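Local coordinates for glutathione peroxidase-like protein (Trypanosoma brucei, PDB 3DWV) that probably reduces hydroperoxides as a tryparedoxin-dependent peroxidase of the glutathione peroxidase family, built on a thioredoxin-like fold, at residues Y130-K135 and D158-E163; S152-R157 and E176-L181. The protein carries 1 engineered substitution. All coordinates share one frame; numbering follows the deposited sequence.

Contacts 1 and 2 pack helices onto the C-terminal hairpin, strands 152-155 and 161-165 of the central sheet. In contact 1, helix 128-136 meets the start of the edge strand, and four of the five touching residues are buried; a tyrosine, a methionine and a proline make up its chemistry. Contact 2 sets helix 171-181 against strand 152-155 and is partly buried: leucines fill its inner part, whereas an arginine guanidinium facing a backbone carbonyl oxygen lies at the exposed end. The two are joined directly through the hairpin, where Val162 N lies 2.8 Å from Leu154 O in a probable hydrogen bond.

Contact 1: residues Y130-K135 and D158-E163; sequences YEYMKK and DGVPVE
A chi1 of 170°, which sets CG of Tyr132 opposite its backbone N, carries the ring out from helix 128-136 until the hydroxyl end lies against Pro161. Met133, one residue on, takes a different staggered position, CG anti to its carbonyl carbon (chi1 -68°), which brings Met133 CG to within 4.0 Å of Pro161 CG. The proline ring thus meets two successive helix side chains, and each crosses it at about a right angle. The outer end of the Tyr132 ring does the touching: its OH is 3.4 Å from Pro161 CD, and its CE2 is 3.7 Å from the same carbon. The hydroxyl also lies loosely near Val160.

Pro161 opens strand 161-165, an outermost strand of the four-stranded mixed sheet of this thioredoxin-like fold. The contact therefore lays helix 128-136 over the beginning of that strand, while Met133 and Pro161 both also pack on Ile155 of the neighbouring strand. Beyond Pro161 a classic beta bulge sets the pair Val162 and Glu163 opposite the single residue Leu154.

Past its contact with the proline, the methionine chain bends at chi3 and turns its methyl inward, so that Met133 CE sits 3.5 Å above the plane of the Tyr130 ring, over its centre. The Tyr132 ring also meets that of Phe29, their planes inclined by about 25°. On the helix side turned from the strand, Lys134 NZ forms a 2.9 Å salt bridge with Glu131 OE2 and also bonds Val121 O and Asn122 OD1.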
loop_
_atom_site.group_PDB
_atom_site.type_symbol
_atom_site.label_atom_id
_atom_site.label_comp_id
_atom_site.label_asym_id
_atom_site.label_seq_id
_atom_site.Cartn_x
_atom_site.Cartn_y
_atom_site.Cartn_z
ATOM N N TYR A 130 -1.896 8.543 -3.036
ATOM C CA TYR A 130 -0.709 7.934 -3.646
ATOM C C TYR A 130 0.232 9.030 -4.149
ATOM O O TYR A 130 1.465 8.984 -4.022
ATOM C CB TYR A 130 -1.123 6.888 -4.737
ATOM C CG TYR A 130 -1.068 5.541 -4.050
ATOM C CD1 TYR A 130 -2.140 5.077 -3.303
ATOM C CD2 TYR A 130 0.075 4.767 -4.133
ATOM C CE1 TYR A 130 -2.087 3.863 -2.657
ATOM C CE2 TYR A 130 0.119 3.549 -3.466
ATOM C CZ TYR A 130 -0.961 3.085 -2.729
ATOM O OH TYR A 130 -0.932 1.869 -2.075
ATOM N N GLU A 131 -0.313 10.080 -4.770
ATOM C CA GLU A 131 0.538 11.195 -5.210
ATOM C C GLU A 131 1.279 11.767 -4.028
ATOM O O GLU A 131 2.495 12.050 -4.157
ATOM C CB GLU A 131 -0.317 12.230 -5.957
ATOM C CG GLU A 131 -0.783 11.486 -7.248
ATOM C CD GLU A 131 0.378 11.218 -8.182
ATOM O OE1 GLU A 131 0.552 12.165 -9.009
ATOM O OE2 GLU A 131 1.148 10.208 -8.246
ATOM N N TYR A 132 0.562 11.876 -2.915
ATOM C CA TYR A 132 1.292 12.339 -1.713
ATOM C C TYR A 132 2.348 11.378 -1.208
ATOM O O TYR A 132 3.480 11.800 -0.895
ATOM C CB TYR A 132 0.224 12.612 -0.632
ATOM C CG TYR A 132 0.806 12.860 0.758
ATOM C CD1 TYR A 132 1.532 14.016 1.069
ATOM C CD2 TYR A 132 0.611 11.916 1.754
ATOM C CE1 TYR A 132 2.045 14.209 2.353
ATOM C CE2 TYR A 132 1.116 12.081 3.020
ATOM C CZ TYR A 132 1.833 13.231 3.303
ATOM O OH TYR A 132 2.317 13.349 4.589
ATOM N N MET A 133 2.046 10.073 -1.032
ATOM C CA MET A 133 3.043 9.152 -0.488
ATOM C C MET A 133 4.220 9.010 -1.446
ATOM O O MET A 133 5.385 8.967 -1.021
ATOM C CB MET A 133 2.393 7.769 -0.245
ATOM C CG MET A 133 1.370 7.798 0.874
ATOM S SD MET A 133 0.773 6.148 1.331
ATOM C CE MET A 133 0.189 5.434 -0.200
ATOM N N LYS A 134 3.937 8.962 -2.767
ATOM C CA LYS A 134 5.009 8.784 -3.758
ATOM C C LYS A 134 5.954 9.958 -3.813
ATOM O O LYS A 134 7.177 9.810 -4.041
ATOM C CB LYS A 134 4.391 8.569 -5.152
ATOM C CG LYS A 134 3.684 7.213 -5.309
ATOM C CD LYS A 134 2.621 7.301 -6.409
ATOM C CE LYS A 134 3.220 7.403 -7.788
ATOM N NZ LYS A 134 2.154 7.517 -8.839
ATOM N N LYS A 135 5.403 11.179 -3.634
ATOM C CA LYS A 135 6.352 12.295 -3.727
ATOM C C LYS A 135 7.049 12.425 -2.378
ATOM O O LYS A 135 8.219 12.863 -2.361
ATOM C CB LYS A 135 5.707 13.585 -4.188
ATOM C CG LYS A 135 4.731 14.232 -3.222
ATOM C CD LYS A 135 4.763 15.747 -3.402
ATOM C CE LYS A 135 3.753 16.419 -2.480
ATOM N NZ LYS A 135 2.407 15.816 -2.704
ATOM N N ASP A 158 1.974 9.865 13.416
ATOM C CA ASP A 158 1.393 11.110 12.950
ATOM C C ASP A 158 0.784 11.042 11.541
ATOM O O ASP A 158 0.333 12.073 11.009
ATOM C CB ASP A 158 2.432 12.241 12.910
ATOM C CG ASP A 158 3.037 12.531 14.259
ATOM O OD1 ASP A 158 2.254 12.589 15.230
ATOM O OD2 ASP A 158 4.275 12.688 14.343
ATOM N N GLY A 159 0.776 9.884 10.907
ATOM C CA GLY A 159 0.289 9.698 9.554
ATOM C C GLY A 159 1.243 10.123 8.469
ATOM O O GLY A 159 0.883 10.302 7.303
ATOM N N VAL A 160 2.518 10.332 8.787
ATOM C CA VAL A 160 3.525 10.700 7.794
ATOM C C VAL A 160 4.268 9.504 7.196
ATOM O O VAL A 160 4.734 8.641 7.961
ATOM C CB VAL A 160 4.564 11.624 8.464
ATOM C CG1 VAL A 160 5.457 12.265 7.427
ATOM C CG2 VAL A 160 3.862 12.668 9.326
ATOM N N PRO A 161 4.375 9.396 5.876
ATOM C CA PRO A 161 5.130 8.336 5.189
ATOM C C PRO A 161 6.630 8.466 5.475
ATOM O O PRO A 161 7.145 9.541 5.162
ATOM C CB PRO A 161 4.884 8.594 3.705
ATOM C CG PRO A 161 3.689 9.500 3.664
ATOM C CD PRO A 161 3.729 10.326 4.915
ATOM N N VAL A 162 7.242 7.426 6.039
ATOM C CA VAL A 162 8.644 7.511 6.454
ATOM C C VAL A 162 9.530 6.511 5.736
ATOM O O VAL A 162 10.758 6.672 5.751
ATOM C CB VAL A 162 8.737 7.335 7.979
ATOM C CG1 VAL A 162 8.144 8.594 8.622
ATOM C CG2 VAL A 162 8.041 6.093 8.501
ATOM N N GLU A 163 8.994 5.482 5.108
ATOM C CA GLU A 163 9.784 4.563 4.283
ATOM C C GLU A 163 8.925 4.038 3.133
ATOM O O GLU A 163 7.694 3.883 3.287
ATOM C CB GLU A 163 10.326 3.353 5.058
ATOM C CG GLU A 163 10.971 3.629 6.395
ATOM C CD GLU A 163 12.375 4.193 6.365
ATOM O OE1 GLU A 163 13.053 4.101 5.310
ATOM O OE2 GLU A 163 12.797 4.729 7.429
#

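Contact 2: residues S152-R157 and E176-L181; sequences SFLIDR and EKLIPL
Leu154 points from strand 152-155 toward helix 171-181 and meets three of its residues, one end-on and two crosswise. Against Leu181 the two side chains reach toward each other tip to tip, Leu154 CD2 lying 3.9 Å from Leu181 CD1. Leu178 crosses it at about a right angle, with the two CD1 methyls, of Leu154 and Leu178, 4.0 Å apart. Lys177 also crosses at about a right angle, but only its CB makes the approach: it sits 3.5 Å from Leu154 CD2, closer than two carbons normally pack, before the chain bends at chi2 and carries the ammonium end away.

Leu181 is shared between two strand-side residues. Its CG stands anti to the carbonyl carbon (chi1 -77°), and the isobutyl group splits so that CD1 goes to Leu154 while Leu181 CD2 lies 3.8 Å from Asp156 CB. The carboxylate of Asp156 turns away from the helix, where OD1 accepts the backbone N-H groups of Asp158 and Val160 and ties the turn that joins the two hairpin strands.

Residues 176-181 run at 26° to strand 152-155, in the same sense, and helix 171-181 covers one side of the sheet, whose other side carries helix 128-136; this is the three-layer alpha-beta-alpha sandwich of the thioredoxin-like fold. Beside Pro180 and Leu181, Arg157 places one face of its guanidinium over Leu181 O, 3.2 Å from Arg157 CZ. Its NE and NH1 are near the same oxygen at poor angles for hydrogen bonding, so attraction between the cationic plane and the carbonyl dipoles of Leu181 and, more distantly, Pro180 is probably electrostatic and weakly directional, whereas the leucine packing farther in depends on shape.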
loop_
_atom_site.group_PDB
_atom_site.type_symbol
_atom_site.label_atom_id
_atom_site.label_comp_id
_atom_site.label_asym_id
_atom_site.label_seq_id
_atom_site.Cartn_x
_atom_site.Cartn_y
_atom_site.Cartn_z
ATOM N N SER A 152 5.102 -1.006 -0.606
ATOM C CA SER A 152 4.435 -0.451 0.579
ATOM C C SER A 152 5.100 0.840 1.041
ATOM O O SER A 152 6.265 1.124 0.714
ATOM C CB SER A 152 4.407 -1.437 1.752
ATOM O OG SER A 152 5.684 -1.892 2.147
ATOM N N PHE A 153 4.273 1.562 1.823
ATOM C CA PHE A 153 4.732 2.722 2.531
ATOM C C PHE A 153 4.508 2.508 4.027
ATOM O O PHE A 153 3.408 2.169 4.451
ATOM C CB PHE A 153 4.011 4.005 2.119
ATOM C CG PHE A 153 4.256 4.331 0.636
ATOM C CD1 PHE A 153 3.468 3.744 -0.363
ATOM C CD2 PHE A 153 5.290 5.224 0.331
ATOM C CE1 PHE A 153 3.750 4.096 -1.673
ATOM C CE2 PHE A 153 5.565 5.536 -0.991
ATOM C CZ PHE A 153 4.804 4.936 -1.980
ATOM N N LEU A 154 5.573 2.710 4.803
ATOM C CA LEU A 154 5.456 2.741 6.259
ATOM C C LEU A 154 5.098 4.156 6.736
ATOM O O LEU A 154 5.764 5.129 6.359
ATOM C CB LEU A 154 6.749 2.299 6.901
ATOM C CG LEU A 154 6.756 2.117 8.407
ATOM C CD1 LEU A 154 5.805 1.058 8.940
ATOM C CD2 LEU A 154 8.184 1.727 8.824
ATOM N N ILE A 155 4.035 4.225 7.515
ATOM C CA ILE A 155 3.452 5.471 7.990
ATOM C C ILE A 155 3.688 5.596 9.505
ATOM O O ILE A 155 3.454 4.599 10.241
ATOM C CB ILE A 155 1.945 5.443 7.714
ATOM C CG1 ILE A 155 1.596 5.020 6.270
ATOM C CG2 ILE A 155 1.341 6.780 8.121
ATOM C CD1 ILE A 155 2.245 5.847 5.178
ATOM N N ASP A 156 4.128 6.739 10.004
ATOM C CA ASP A 156 4.381 6.860 11.458
ATOM C C ASP A 156 3.107 7.154 12.240
ATOM O O ASP A 156 2.010 7.185 11.675
ATOM C CB ASP A 156 5.529 7.837 11.695
ATOM C CG ASP A 156 5.213 9.295 11.479
ATOM O OD1 ASP A 156 4.023 9.633 11.325
ATOM O OD2 ASP A 156 6.123 10.182 11.447
ATOM N N ARG A 157 3.233 7.359 13.555
ATOM C CA ARG A 157 2.188 7.666 14.500
ATOM C C ARG A 157 1.389 8.921 14.145
ATOM O O ARG A 157 0.216 8.986 14.562
ATOM C CB ARG A 157 2.706 7.860 15.942
ATOM C CG ARG A 157 3.809 6.928 16.408
ATOM C CD ARG A 157 4.139 6.998 17.897
ATOM N NE ARG A 157 5.509 6.707 18.289
ATOM C CZ ARG A 157 6.039 5.935 19.221
ATOM N NH1 ARG A 157 5.298 5.206 20.050
ATOM N NH2 ARG A 157 7.371 5.844 19.380
ATOM N N GLU A 176 13.112 -3.355 11.316
ATOM C CA GLU A 176 14.124 -2.368 11.711
ATOM C C GLU A 176 13.530 -0.961 11.854
ATOM O O GLU A 176 13.842 -0.223 12.790
ATOM C CB GLU A 176 15.269 -2.308 10.706
ATOM C CG GLU A 176 15.859 -3.610 10.237
ATOM C CD GLU A 176 16.306 -4.525 11.358
ATOM O OE1 GLU A 176 15.490 -5.345 11.845
ATOM O OE2 GLU A 176 17.484 -4.449 11.766
ATOM N N LYS A 177 12.647 -0.597 10.921
ATOM C CA LYS A 177 11.966 0.690 10.915
ATOM C C LYS A 177 10.706 0.702 11.789
ATOM O O LYS A 177 10.398 1.684 12.502
ATOM C CB LYS A 177 11.524 1.087 9.506
ATOM C CG LYS A 177 12.579 1.074 8.419
ATOM C CD LYS A 177 13.901 1.630 8.913
ATOM C CE LYS A 177 14.907 1.672 7.754
ATOM N NZ LYS A 177 16.282 1.816 8.276
ATOM N N LEU A 178 9.909 -0.364 11.739
ATOM C CA LEU A 178 8.615 -0.390 12.427
ATOM C C LEU A 178 8.709 -0.514 13.946
ATOM O O LEU A 178 7.928 0.115 14.676
ATOM C CB LEU A 178 7.812 -1.550 11.871
ATOM C CG LEU A 178 6.492 -1.919 12.541
ATOM C CD1 LEU A 178 5.499 -0.772 12.496
ATOM C CD2 LEU A 178 5.893 -3.150 11.857
ATOM N N ILE A 179 9.599 -1.332 14.460
ATOM C CA ILE A 179 9.602 -1.542 15.932
ATOM C C ILE A 179 9.836 -0.276 16.715
ATOM O O ILE A 179 9.130 -0.045 17.713
ATOM C CB ILE A 179 10.662 -2.644 16.235
ATOM C CG1 ILE A 179 10.144 -4.036 15.793
ATOM C CG2 ILE A 179 11.170 -2.560 17.657
ATOM C CD1 ILE A 179 11.210 -5.105 15.858
ATOM N N PRO A 180 10.795 0.572 16.345
ATOM C CA PRO A 180 10.885 1.852 17.037
ATOM C C PRO A 180 9.586 2.658 16.935
ATOM O O PRO A 180 9.370 3.470 17.855
ATOM C CB PRO A 180 11.979 2.591 16.262
ATOM C CG PRO A 180 12.827 1.510 15.670
ATOM C CD PRO A 180 11.857 0.426 15.339
ATOM N N LEU A 181 8.772 2.522 15.899
ATOM C CA LEU A 181 7.557 3.313 15.754
ATOM C C LEU A 181 6.481 2.784 16.663
ATOM O O LEU A 181 5.634 3.508 17.129
ATOM C CB LEU A 181 7.020 3.204 14.324
ATOM C CG LEU A 181 7.834 4.082 13.364
ATOM C CD1 LEU A 181 7.380 3.878 11.930
ATOM C CD2 LEU A 181 7.747 5.541 13.797
#